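Local structure of peptidase M14 domain-containing protein (Shewanella amazonensis, 2QVP) at residues F119-F131 / A141-H153. The protein is probably a zinc-dependent hydrolase of the peptidase M14 family, with a likely metallocarboxypeptidase activity. Residues are numbered along the deposited sequence; the frame is centred on the assembly and turned at random.
Sequences FNELGENPNRGFF and ADTSAEGRILLEH. With SO4 (sulfate ion), chain D.
Glu-146 OE1 is gripped by two donors, Asn-120 ND2 at 2.8 Å and Ser-144 OG at 3.1 Å. The amide uses the syn lone pair of OE1, the hydroxyl its anti lone pair. Ser-144 is the N-cap of helix 145-152, and its OG also accepts from Gly-147 N at 3.0 Å. Through Glu-146, Asn-120 ties this capped helix start to the loop 119-131 of the M14-type catalytic domain. Amide and carboxylate planes stand 53° apart. Asn-120 CG sits between its backbone N and carbonyl carbon (chi1 65°). Its OD1 accepts from Glu-124 N, while ND2 reaches Glu-146. Pro-126 lies alongside Glu-146, with CG 3.5 Å from OE1. An alanine at Glu-146 would probably leave Asn-120 ND2 and Ser-144 OG without this shared acceptor. Water 2 joins Pro-126 O and Arg-128 O to Ser-144 N. Away from the helix, Asn-125 OD1 is hydrogen-bonded to His-75 NE2, and its ND2 donates to O1 of a sulfate ion, probably from the crystallisation liquor. The predicted active-site Glu-245 is about 11 Å from the Asn-125 side chain. Farther along, the Phe-130 ring meets Gly-147 and Leu-151, with its CD1 3.4 Å from Leu-151 CD2.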
ATOM      1  N   PHE A 119      12.888   8.199  -3.981  1.00 11.70           N
ATOM      2  CA  PHE A 119      12.572   8.319  -5.409  1.00 13.14           C
ATOM      3  C   PHE A 119      12.991   7.114  -6.253  1.00 12.99           C
ATOM      4  O   PHE A 119      13.652   6.217  -5.770  1.00 13.29           O
ATOM      5  CB  PHE A 119      13.223   9.583  -5.965  1.00 14.36           C
ATOM      6  CG  PHE A 119      12.811  10.852  -5.241  1.00 20.37           C
ATOM      7  CD1 PHE A 119      11.465  11.114  -4.943  1.00 23.38           C
ATOM      8  CD2 PHE A 119      13.762  11.797  -4.887  1.00 20.75           C
ATOM      9  CE1 PHE A 119      11.090  12.271  -4.290  1.00 19.26           C
ATOM     10  CE2 PHE A 119      13.385  12.968  -4.234  1.00 21.52           C
ATOM     11  CZ  PHE A 119      12.048  13.208  -3.947  1.00 16.74           C
ATOM     12  N   ASN A 120      12.571   7.101  -7.510  1.00 13.71           N
ATOM     13  CA  ASN A 120      13.003   6.071  -8.463  1.00 17.53           C
ATOM     14  C   ASN A 120      14.374   6.492  -8.997  1.00 17.71           C
ATOM     15  O   ASN A 120      14.841   7.573  -8.660  1.00 14.40           O
ATOM     16  CB  ASN A 120      11.984   5.830  -9.598  1.00 16.97           C
ATOM     17  CG  ASN A 120      11.777   7.043 -10.533  1.00 19.56           C
ATOM     18  OD1 ASN A 120      12.549   8.015 -10.536  1.00 17.18           O
ATOM     19  ND2 ASN A 120      10.721   6.963 -11.356  1.00 12.44           N
ATOM     20  N   GLU A 121      14.980   5.662  -9.849  1.00 20.70           N
ATOM     21  CA  GLU A 121      16.322   5.929 -10.438  1.00 22.18           C
ATOM     22  C   GLU A 121      16.409   7.266 -11.198  1.00 20.87           C
ATOM     23  O   GLU A 121      17.483   7.862 -11.281  1.00 21.04           O
ATOM     24  CB  GLU A 121      16.747   4.766 -11.352  1.00 23.53           C
ATOM     25  CG  GLU A 121      15.850   4.609 -12.625  1.00 31.13           C
ATOM     26  CD  GLU A 121      16.107   3.352 -13.447  1.00 28.37           C
ATOM     27  OE1 GLU A 121      16.826   2.428 -12.975  1.00 41.49           O
ATOM     28  OE2 GLU A 121      15.548   3.296 -14.574  1.00 40.49           O
ATOM     29  N   LEU A 122      15.275   7.722 -11.738  1.00 22.26           N
ATOM     30  CA  LEU A 122      15.166   9.012 -12.437  1.00 20.56           C
ATOM     31  C   LEU A 122      14.918  10.220 -11.508  1.00 17.68           C
ATOM     32  O   LEU A 122      14.804  11.331 -12.012  1.00 18.25           O
ATOM     33  CB  LEU A 122      14.030   8.933 -13.484  1.00 23.45           C
ATOM     34  CG  LEU A 122      14.124   7.864 -14.585  1.00 28.39           C
ATOM     35  CD1 LEU A 122      12.784   7.682 -15.292  1.00 26.14           C
ATOM     36  CD2 LEU A 122      15.246   8.222 -15.571  1.00 33.98           C
ATOM     37  N   GLY A 123      14.837  10.013 -10.186  1.00 15.21           N
ATOM     38  CA  GLY A 123      14.562  11.070  -9.189  1.00 16.75           C
ATOM     39  C   GLY A 123      13.097  11.473  -8.999  1.00 16.57           C
ATOM     40  O   GLY A 123      12.798  12.379  -8.212  1.00 17.12           O
ATOM     41  N   GLU A 124      12.193  10.734  -9.655  1.00 16.43           N
ATOM     42  CA  GLU A 124      10.755  11.010  -9.652  0.50 16.77           C
ATOM     43  C   GLU A 124      10.090  10.384  -8.428  1.00 16.00           C
ATOM     44  O   GLU A 124      10.509   9.325  -7.974  1.00 17.47           O
ATOM     45  CB  GLU A 124      10.091  10.418 -10.904  0.50 17.22           C
ATOM     46  CG  GLU A 124      10.606  10.904 -12.268  0.50 17.77           C
ATOM     47  CD  GLU A 124      10.126  12.300 -12.663  0.50 25.53           C
ATOM     48  OE1 GLU A 124       9.008  12.719 -12.250  0.50 25.90           O
ATOM     49  OE2 GLU A 124      10.861  12.965 -13.435  0.50 24.87           O
ATOM     50  N   ASN A 125       9.049  11.027  -7.923  1.00 16.00           N
ATOM     51  CA  ASN A 125       8.232  10.548  -6.807  1.00 15.74           C
ATOM     52  C   ASN A 125       7.059   9.744  -7.386  1.00 15.19           C
ATOM     53  O   ASN A 125       6.116  10.345  -7.901  1.00 13.28           O
ATOM     54  CB  ASN A 125       7.696  11.730  -5.988  1.00 16.67           C
ATOM     55  CG  ASN A 125       6.769  11.300  -4.847  1.00 17.62           C
ATOM     56  OD1 ASN A 125       6.572  10.109  -4.567  1.00 19.54           O
ATOM     57  ND2 ASN A 125       6.220  12.283  -4.161  1.00 20.81           N
ATOM     58  N   PRO A 126       7.082   8.393  -7.286  1.00 14.40           N
ATOM     59  CA  PRO A 126       5.961   7.639  -7.857  1.00 15.88           C
ATOM     60  C   PRO A 126       4.583   7.766  -7.214  1.00 15.92           C
ATOM     61  O   PRO A 126       3.632   7.344  -7.837  1.00 17.76           O
ATOM     62  CB  PRO A 126       6.451   6.162  -7.791  1.00 17.92           C
ATOM     63  CG  PRO A 126       7.952   6.261  -7.661  1.00 13.24           C
ATOM     64  CD  PRO A 126       8.110   7.464  -6.767  1.00 15.79           C
ATOM     65  N   ASN A 127       4.463   8.367  -6.038  1.00 15.31           N
ATOM     66  CA  ASN A 127       3.185   8.471  -5.356  1.00 16.41           C
ATOM     67  C   ASN A 127       2.392   9.699  -5.785  1.00 19.32           C
ATOM     68  O   ASN A 127       1.268   9.849  -5.365  1.00 22.19           O
ATOM     69  CB  ASN A 127       3.390   8.498  -3.843  1.00 16.31           C
ATOM     70  CG  ASN A 127       2.098   8.367  -3.054  1.00 18.20           C
ATOM     71  OD1 ASN A 127       1.224   7.591  -3.392  1.00 25.34           O
ATOM     72  ND2 ASN A 127       1.975   9.156  -2.008  1.00 30.12           N
ATOM     73  N   ARG A 128       2.939  10.585  -6.600  1.00 19.61           N
ATOM     74  CA  ARG A 128       2.154  11.752  -6.999  1.00 20.40           C
ATOM     75  C   ARG A 128       1.980  11.876  -8.503  1.00 17.47           C
ATOM     76  O   ARG A 128       2.601  11.140  -9.278  1.00 19.63           O
ATOM     77  CB  ARG A 128       2.612  13.019  -6.227  1.00 21.00           C
ATOM     78  CG  ARG A 128       2.061  12.955  -4.714  1.00 26.62           C
ATOM     79  CD  ARG A 128       1.919  14.276  -3.959  1.00 30.18           C
ATOM     80  NE  ARG A 128       0.852  15.134  -4.481  1.00 33.48           N
ATOM     81  CZ  ARG A 128       0.708  16.444  -4.197  1.00 48.52           C
ATOM     82  NH1 ARG A 128       1.535  17.075  -3.348  1.00 53.79           N
ATOM     83  NH2 ARG A 128      -0.285  17.154  -4.766  1.00 47.66           N
ATOM     84  N   GLY A 129       1.018  12.698  -8.891  1.00 14.86           N
ATOM     85  CA  GLY A 129       0.655  12.916 -10.283  1.00 12.84           C
ATOM     86  C   GLY A 129      -0.372  11.971 -10.854  1.00 10.10           C
ATOM     87  O   GLY A 129      -0.267  11.583 -12.011  1.00  9.21           O
ATOM     88  N   PHE A 130      -1.376  11.619 -10.068  1.00  9.37           N
ATOM     89  CA  PHE A 130      -2.482  10.764 -10.530  1.00  8.63           C
ATOM     90  C   PHE A 130      -3.701  11.657 -10.625  1.00  8.57           C
ATOM     91  O   PHE A 130      -4.180  12.145  -9.605  1.00  8.70           O
ATOM     92  CB  PHE A 130      -2.738   9.630  -9.546  1.00  9.22           C
ATOM     93  CG  PHE A 130      -1.616   8.645  -9.459  1.00  5.57           C
ATOM     94  CD1 PHE A 130      -1.551   7.585 -10.361  1.00 15.44           C
ATOM     95  CD2 PHE A 130      -0.618   8.768  -8.486  1.00  9.74           C
ATOM     96  CE1 PHE A 130      -0.518   6.660 -10.295  1.00 16.06           C
ATOM     97  CE2 PHE A 130       0.422   7.867  -8.425  1.00 11.28           C
ATOM     98  CZ  PHE A 130       0.468   6.794  -9.334  1.00 12.10           C
ATOM     99  N   PHE A 131      -4.215  11.849 -11.837  1.00  6.86           N
ATOM    100  CA  PHE A 131      -5.301  12.777 -12.064  1.00  5.98           C
ATOM    101  C   PHE A 131      -6.494  12.088 -12.678  1.00  5.61           C
ATOM    102  O   PHE A 131      -6.377  11.026 -13.296  1.00  6.13           O
ATOM    103  CB  PHE A 131      -4.867  13.928 -12.988  1.00  5.67           C
ATOM    104  CG  PHE A 131      -3.658  14.612 -12.535  1.00  8.29           C
ATOM    105  CD1 PHE A 131      -3.745  15.678 -11.627  1.00  6.70           C
ATOM    106  CD2 PHE A 131      -2.404  14.169 -12.959  1.00  5.94           C
ATOM    107  CE1 PHE A 131      -2.597  16.287 -11.164  1.00  5.02           C
ATOM    108  CE2 PHE A 131      -1.255  14.797 -12.524  1.00  6.73           C
ATOM    109  CZ  PHE A 131      -1.347  15.849 -11.609  1.00  8.79           C
ATOM    110  N   ALA A 141       2.229  16.559 -15.687  1.00  4.83           N
ATOM    111  CA  ALA A 141       3.629  17.014 -15.722  1.00  6.90           C
ATOM    112  C   ALA A 141       4.521  16.358 -14.683  1.00  8.67           C
ATOM    113  O   ALA A 141       5.662  16.069 -14.963  1.00 11.15           O
ATOM    114  CB  ALA A 141       3.687  18.541 -15.599  1.00  6.98           C
ATOM    115  N   ASP A 142       3.982  16.073 -13.507  1.00 14.03           N
ATOM    116  CA  ASP A 142       4.772  15.451 -12.426  1.00 16.15           C
ATOM    117  C   ASP A 142       4.581  13.929 -12.243  1.00 15.28           C
ATOM    118  O   ASP A 142       5.014  13.399 -11.224  1.00 19.92           O
ATOM    119  CB  ASP A 142       4.499  16.186 -11.102  1.00 17.91           C
ATOM    120  CG  ASP A 142       3.059  16.032 -10.602  1.00 17.84           C
ATOM    121  OD1 ASP A 142       2.114  15.762 -11.397  1.00 17.19           O
ATOM    122  OD2 ASP A 142       2.884  16.227  -9.390  1.00 16.28           O
ATOM    123  N   THR A 143       3.957  13.220 -13.187  1.00 11.96           N
ATOM    124  CA  THR A 143       3.754  11.775 -13.005  1.00 13.31           C
ATOM    125  C   THR A 143       5.074  11.068 -13.295  1.00 11.96           C
ATOM    126  O   THR A 143       5.778  11.419 -14.226  1.00 11.54           O
ATOM    127  CB  THR A 143       2.587  11.231 -13.878  1.00 13.14           C
ATOM    128  OG1 THR A 143       1.447  12.072 -13.693  1.00  8.38           O
ATOM    129  CG2 THR A 143       2.204   9.822 -13.516  1.00  8.79           C
ATOM    130  N   SER A 144       5.443  10.119 -12.442  1.00 13.82           N
ATOM    131  CA  SER A 144       6.649   9.329 -12.631  1.00 12.39           C
ATOM    132  C   SER A 144       6.357   8.248 -13.660  1.00 12.97           C
ATOM    133  O   SER A 144       5.176   7.977 -13.965  1.00  7.37           O
ATOM    134  CB  SER A 144       7.004   8.634 -11.341  1.00 12.95           C
ATOM    135  OG  SER A 144       6.092   7.563 -11.154  1.00 14.86           O
ATOM    136  N   ALA A 145       7.422   7.628 -14.182  1.00 13.54           N
ATOM    137  CA  ALA A 145       7.307   6.486 -15.122  1.00 14.43           C
ATOM    138  C   ALA A 145       6.379   5.371 -14.603  1.00 13.48           C
ATOM    139  O   ALA A 145       5.587   4.813 -15.356  1.00 14.38           O
ATOM    140  CB  ALA A 145       8.690   5.903 -15.433  1.00 15.25           C
ATOM    141  N   GLU A 146       6.475   5.073 -13.313  1.00 14.26           N
ATOM    142  CA  GLU A 146       5.653   4.046 -12.669  1.00 15.92           C
ATOM    143  C   GLU A 146       4.192   4.490 -12.607  1.00 14.39           C
ATOM    144  O   GLU A 146       3.260   3.704 -12.844  1.00 12.35           O
ATOM    145  CB  GLU A 146       6.146   3.729 -11.250  1.00 17.83           C
ATOM    146  CG  GLU A 146       7.603   3.196 -11.149  1.00 14.57           C
ATOM    147  CD  GLU A 146       8.686   4.255 -11.167  1.00 24.56           C
ATOM    148  OE1 GLU A 146       8.351   5.477 -11.033  1.00 22.32           O
ATOM    149  OE2 GLU A 146       9.869   3.844 -11.307  1.00 19.12           O
ATOM    150  N   GLY A 147       4.006   5.770 -12.285  1.00 13.68           N
ATOM    151  CA  GLY A 147       2.689   6.360 -12.226  1.00 12.19           C
ATOM    152  C   GLY A 147       2.041   6.270 -13.581  1.00 11.27           C
ATOM    153  O   GLY A 147       0.866   5.957 -13.639  1.00 12.29           O
ATOM    154  N   ARG A 148       2.815   6.508 -14.653  1.00 10.85           N
ATOM    155  CA  ARG A 148       2.287   6.404 -16.010  0.50 12.57           C
ATOM    156  C   ARG A 148       1.907   4.948 -16.329  1.00 13.79           C
ATOM    157  O   ARG A 148       0.868   4.706 -16.966  1.00 16.43           O
ATOM    158  CB  ARG A 148       3.258   7.016 -17.025  0.50 13.38           C
ATOM    159  CG  ARG A 148       3.363   8.537 -16.875  0.50 12.02           C
ATOM    160  CD  ARG A 148       4.384   9.182 -17.806  0.50 13.82           C
ATOM    161  NE  ARG A 148       4.443  10.630 -17.564  0.50 10.73           N
ATOM    162  CZ  ARG A 148       3.706  11.568 -18.172  0.50  2.00           C
ATOM    163  NH1 ARG A 148       2.832  11.284 -19.137  0.50  6.14           N
ATOM    164  NH2 ARG A 148       3.858  12.829 -17.815  0.50  4.72           N
ATOM    165  N   ILE A 149       2.713   3.985 -15.866  1.00 13.86           N
ATOM    166  CA  ILE A 149       2.404   2.539 -16.035  1.00 13.35           C
ATOM    167  C   ILE A 149       1.077   2.181 -15.357  1.00 11.80           C
ATOM    168  O   ILE A 149       0.223   1.528 -15.976  1.00 14.51           O
ATOM    169  CB  ILE A 149       3.533   1.614 -15.507  1.00 15.43           C
ATOM    170  CG1 ILE A 149       4.698   1.611 -16.492  1.00 11.92           C
ATOM    171  CG2 ILE A 149       3.004   0.143 -15.210  1.00 12.37           C
ATOM    172  CD1 ILE A 149       5.928   0.969 -15.952  1.00 15.21           C
ATOM    173  N   LEU A 150       0.898   2.612 -14.108  1.00 10.94           N
ATOM    174  CA  LEU A 150      -0.351   2.345 -13.380  0.50 11.60           C
ATOM    175  C   LEU A 150      -1.552   3.058 -14.008  1.00 12.10           C
ATOM    176  O   LEU A 150      -2.643   2.473 -14.064  1.00 12.81           O
ATOM    177  CB  LEU A 150      -0.224   2.669 -11.882  0.50 13.19           C
ATOM    178  CG  LEU A 150       0.260   1.525 -10.968  0.50 15.60           C
ATOM    179  CD1 LEU A 150       1.345   0.640 -11.590  0.50 17.51           C
ATOM    180  CD2 LEU A 150       0.694   2.105  -9.622  0.50 12.67           C
ATOM    181  N   LEU A 151      -1.358   4.297 -14.495  1.00 11.03           N
ATOM    182  CA  LEU A 151      -2.457   5.039 -15.144  1.00 11.70           C
ATOM    183  C   LEU A 151      -2.880   4.389 -16.455  1.00 12.76           C
ATOM    184  O   LEU A 151      -4.046   4.430 -16.813  1.00 14.30           O
ATOM    185  CB  LEU A 151      -2.152   6.519 -15.397  1.00 11.24           C
ATOM    186  CG  LEU A 151      -2.471   7.699 -14.438  1.00 15.03           C
ATOM    187  CD1 LEU A 151      -3.618   7.408 -13.484  1.00  6.23           C
ATOM    188  CD2 LEU A 151      -1.265   8.265 -13.700  1.00 12.43           C
ATOM    189  N   GLU A 152      -1.934   3.797 -17.171  1.00 13.51           N
ATOM    190  CA  GLU A 152      -2.273   3.024 -18.351  1.00 17.43           C
ATOM    191  C   GLU A 152      -3.200   1.837 -18.020  1.00 15.45           C
ATOM    192  O   GLU A 152      -3.867   1.376 -18.918  1.00 14.29           O
ATOM    193  CB  GLU A 152      -1.020   2.553 -19.082  1.00 16.71           C
ATOM    194  CG  GLU A 152      -0.328   3.679 -19.818  1.00 23.51           C
ATOM    195  CD  GLU A 152       1.100   3.346 -20.269  1.00 27.83           C
ATOM    196  OE1 GLU A 152       1.604   2.226 -19.983  1.00 40.84           O
ATOM    197  OE2 GLU A 152       1.719   4.231 -20.908  1.00 44.21           O
ATOM    198  N   HIS A 153      -3.231   1.347 -16.768  1.00 16.57           N
ATOM    199  CA  HIS A 153      -4.166   0.267 -16.364  1.00 15.62           C
ATOM    200  C   HIS A 153      -5.142   0.811 -15.345  1.00 13.40           C
ATOM    201  O   HIS A 153      -5.552   0.097 -14.445  1.00 14.01           O
ATOM    202  CB  HIS A 153      -3.414  -0.976 -15.819  1.00 15.40           C
ATOM    203  CG  HIS A 153      -2.351  -1.497 -16.741  1.00 16.17           C
ATOM    204  ND1 HIS A 153      -1.094  -0.935 -16.804  1.00 25.50           N
ATOM    205  CD2 HIS A 153      -2.337  -2.538 -17.611  1.00 13.00           C
ATOM    206  CE1 HIS A 153      -0.362  -1.590 -17.685  1.00 20.65           C
ATOM    207  NE2 HIS A 153      -1.089  -2.568 -18.186  1.00 16.32           N
TER
HETATM  208  S   SO4 D 275       4.192  12.249  -1.311  1.00 38.85           S
HETATM  209  O1  SO4 D 275       4.761  11.324  -2.281  1.00 40.50           O
HETATM  210  O2  SO4 D 275       4.417  11.806   0.048  1.00 32.55           O
HETATM  211  O3  SO4 D 275       4.784  13.570  -1.486  1.00 47.97           O
HETATM  212  O4  SO4 D 275       2.735  12.303  -1.504  1.00 46.49           O
HETATM  213  O   HOH W   1       8.065  13.290  -9.647  1.00 29.62           O
HETATM  214  O   HOH W   2       3.639   8.910 -10.312  1.00 12.99           O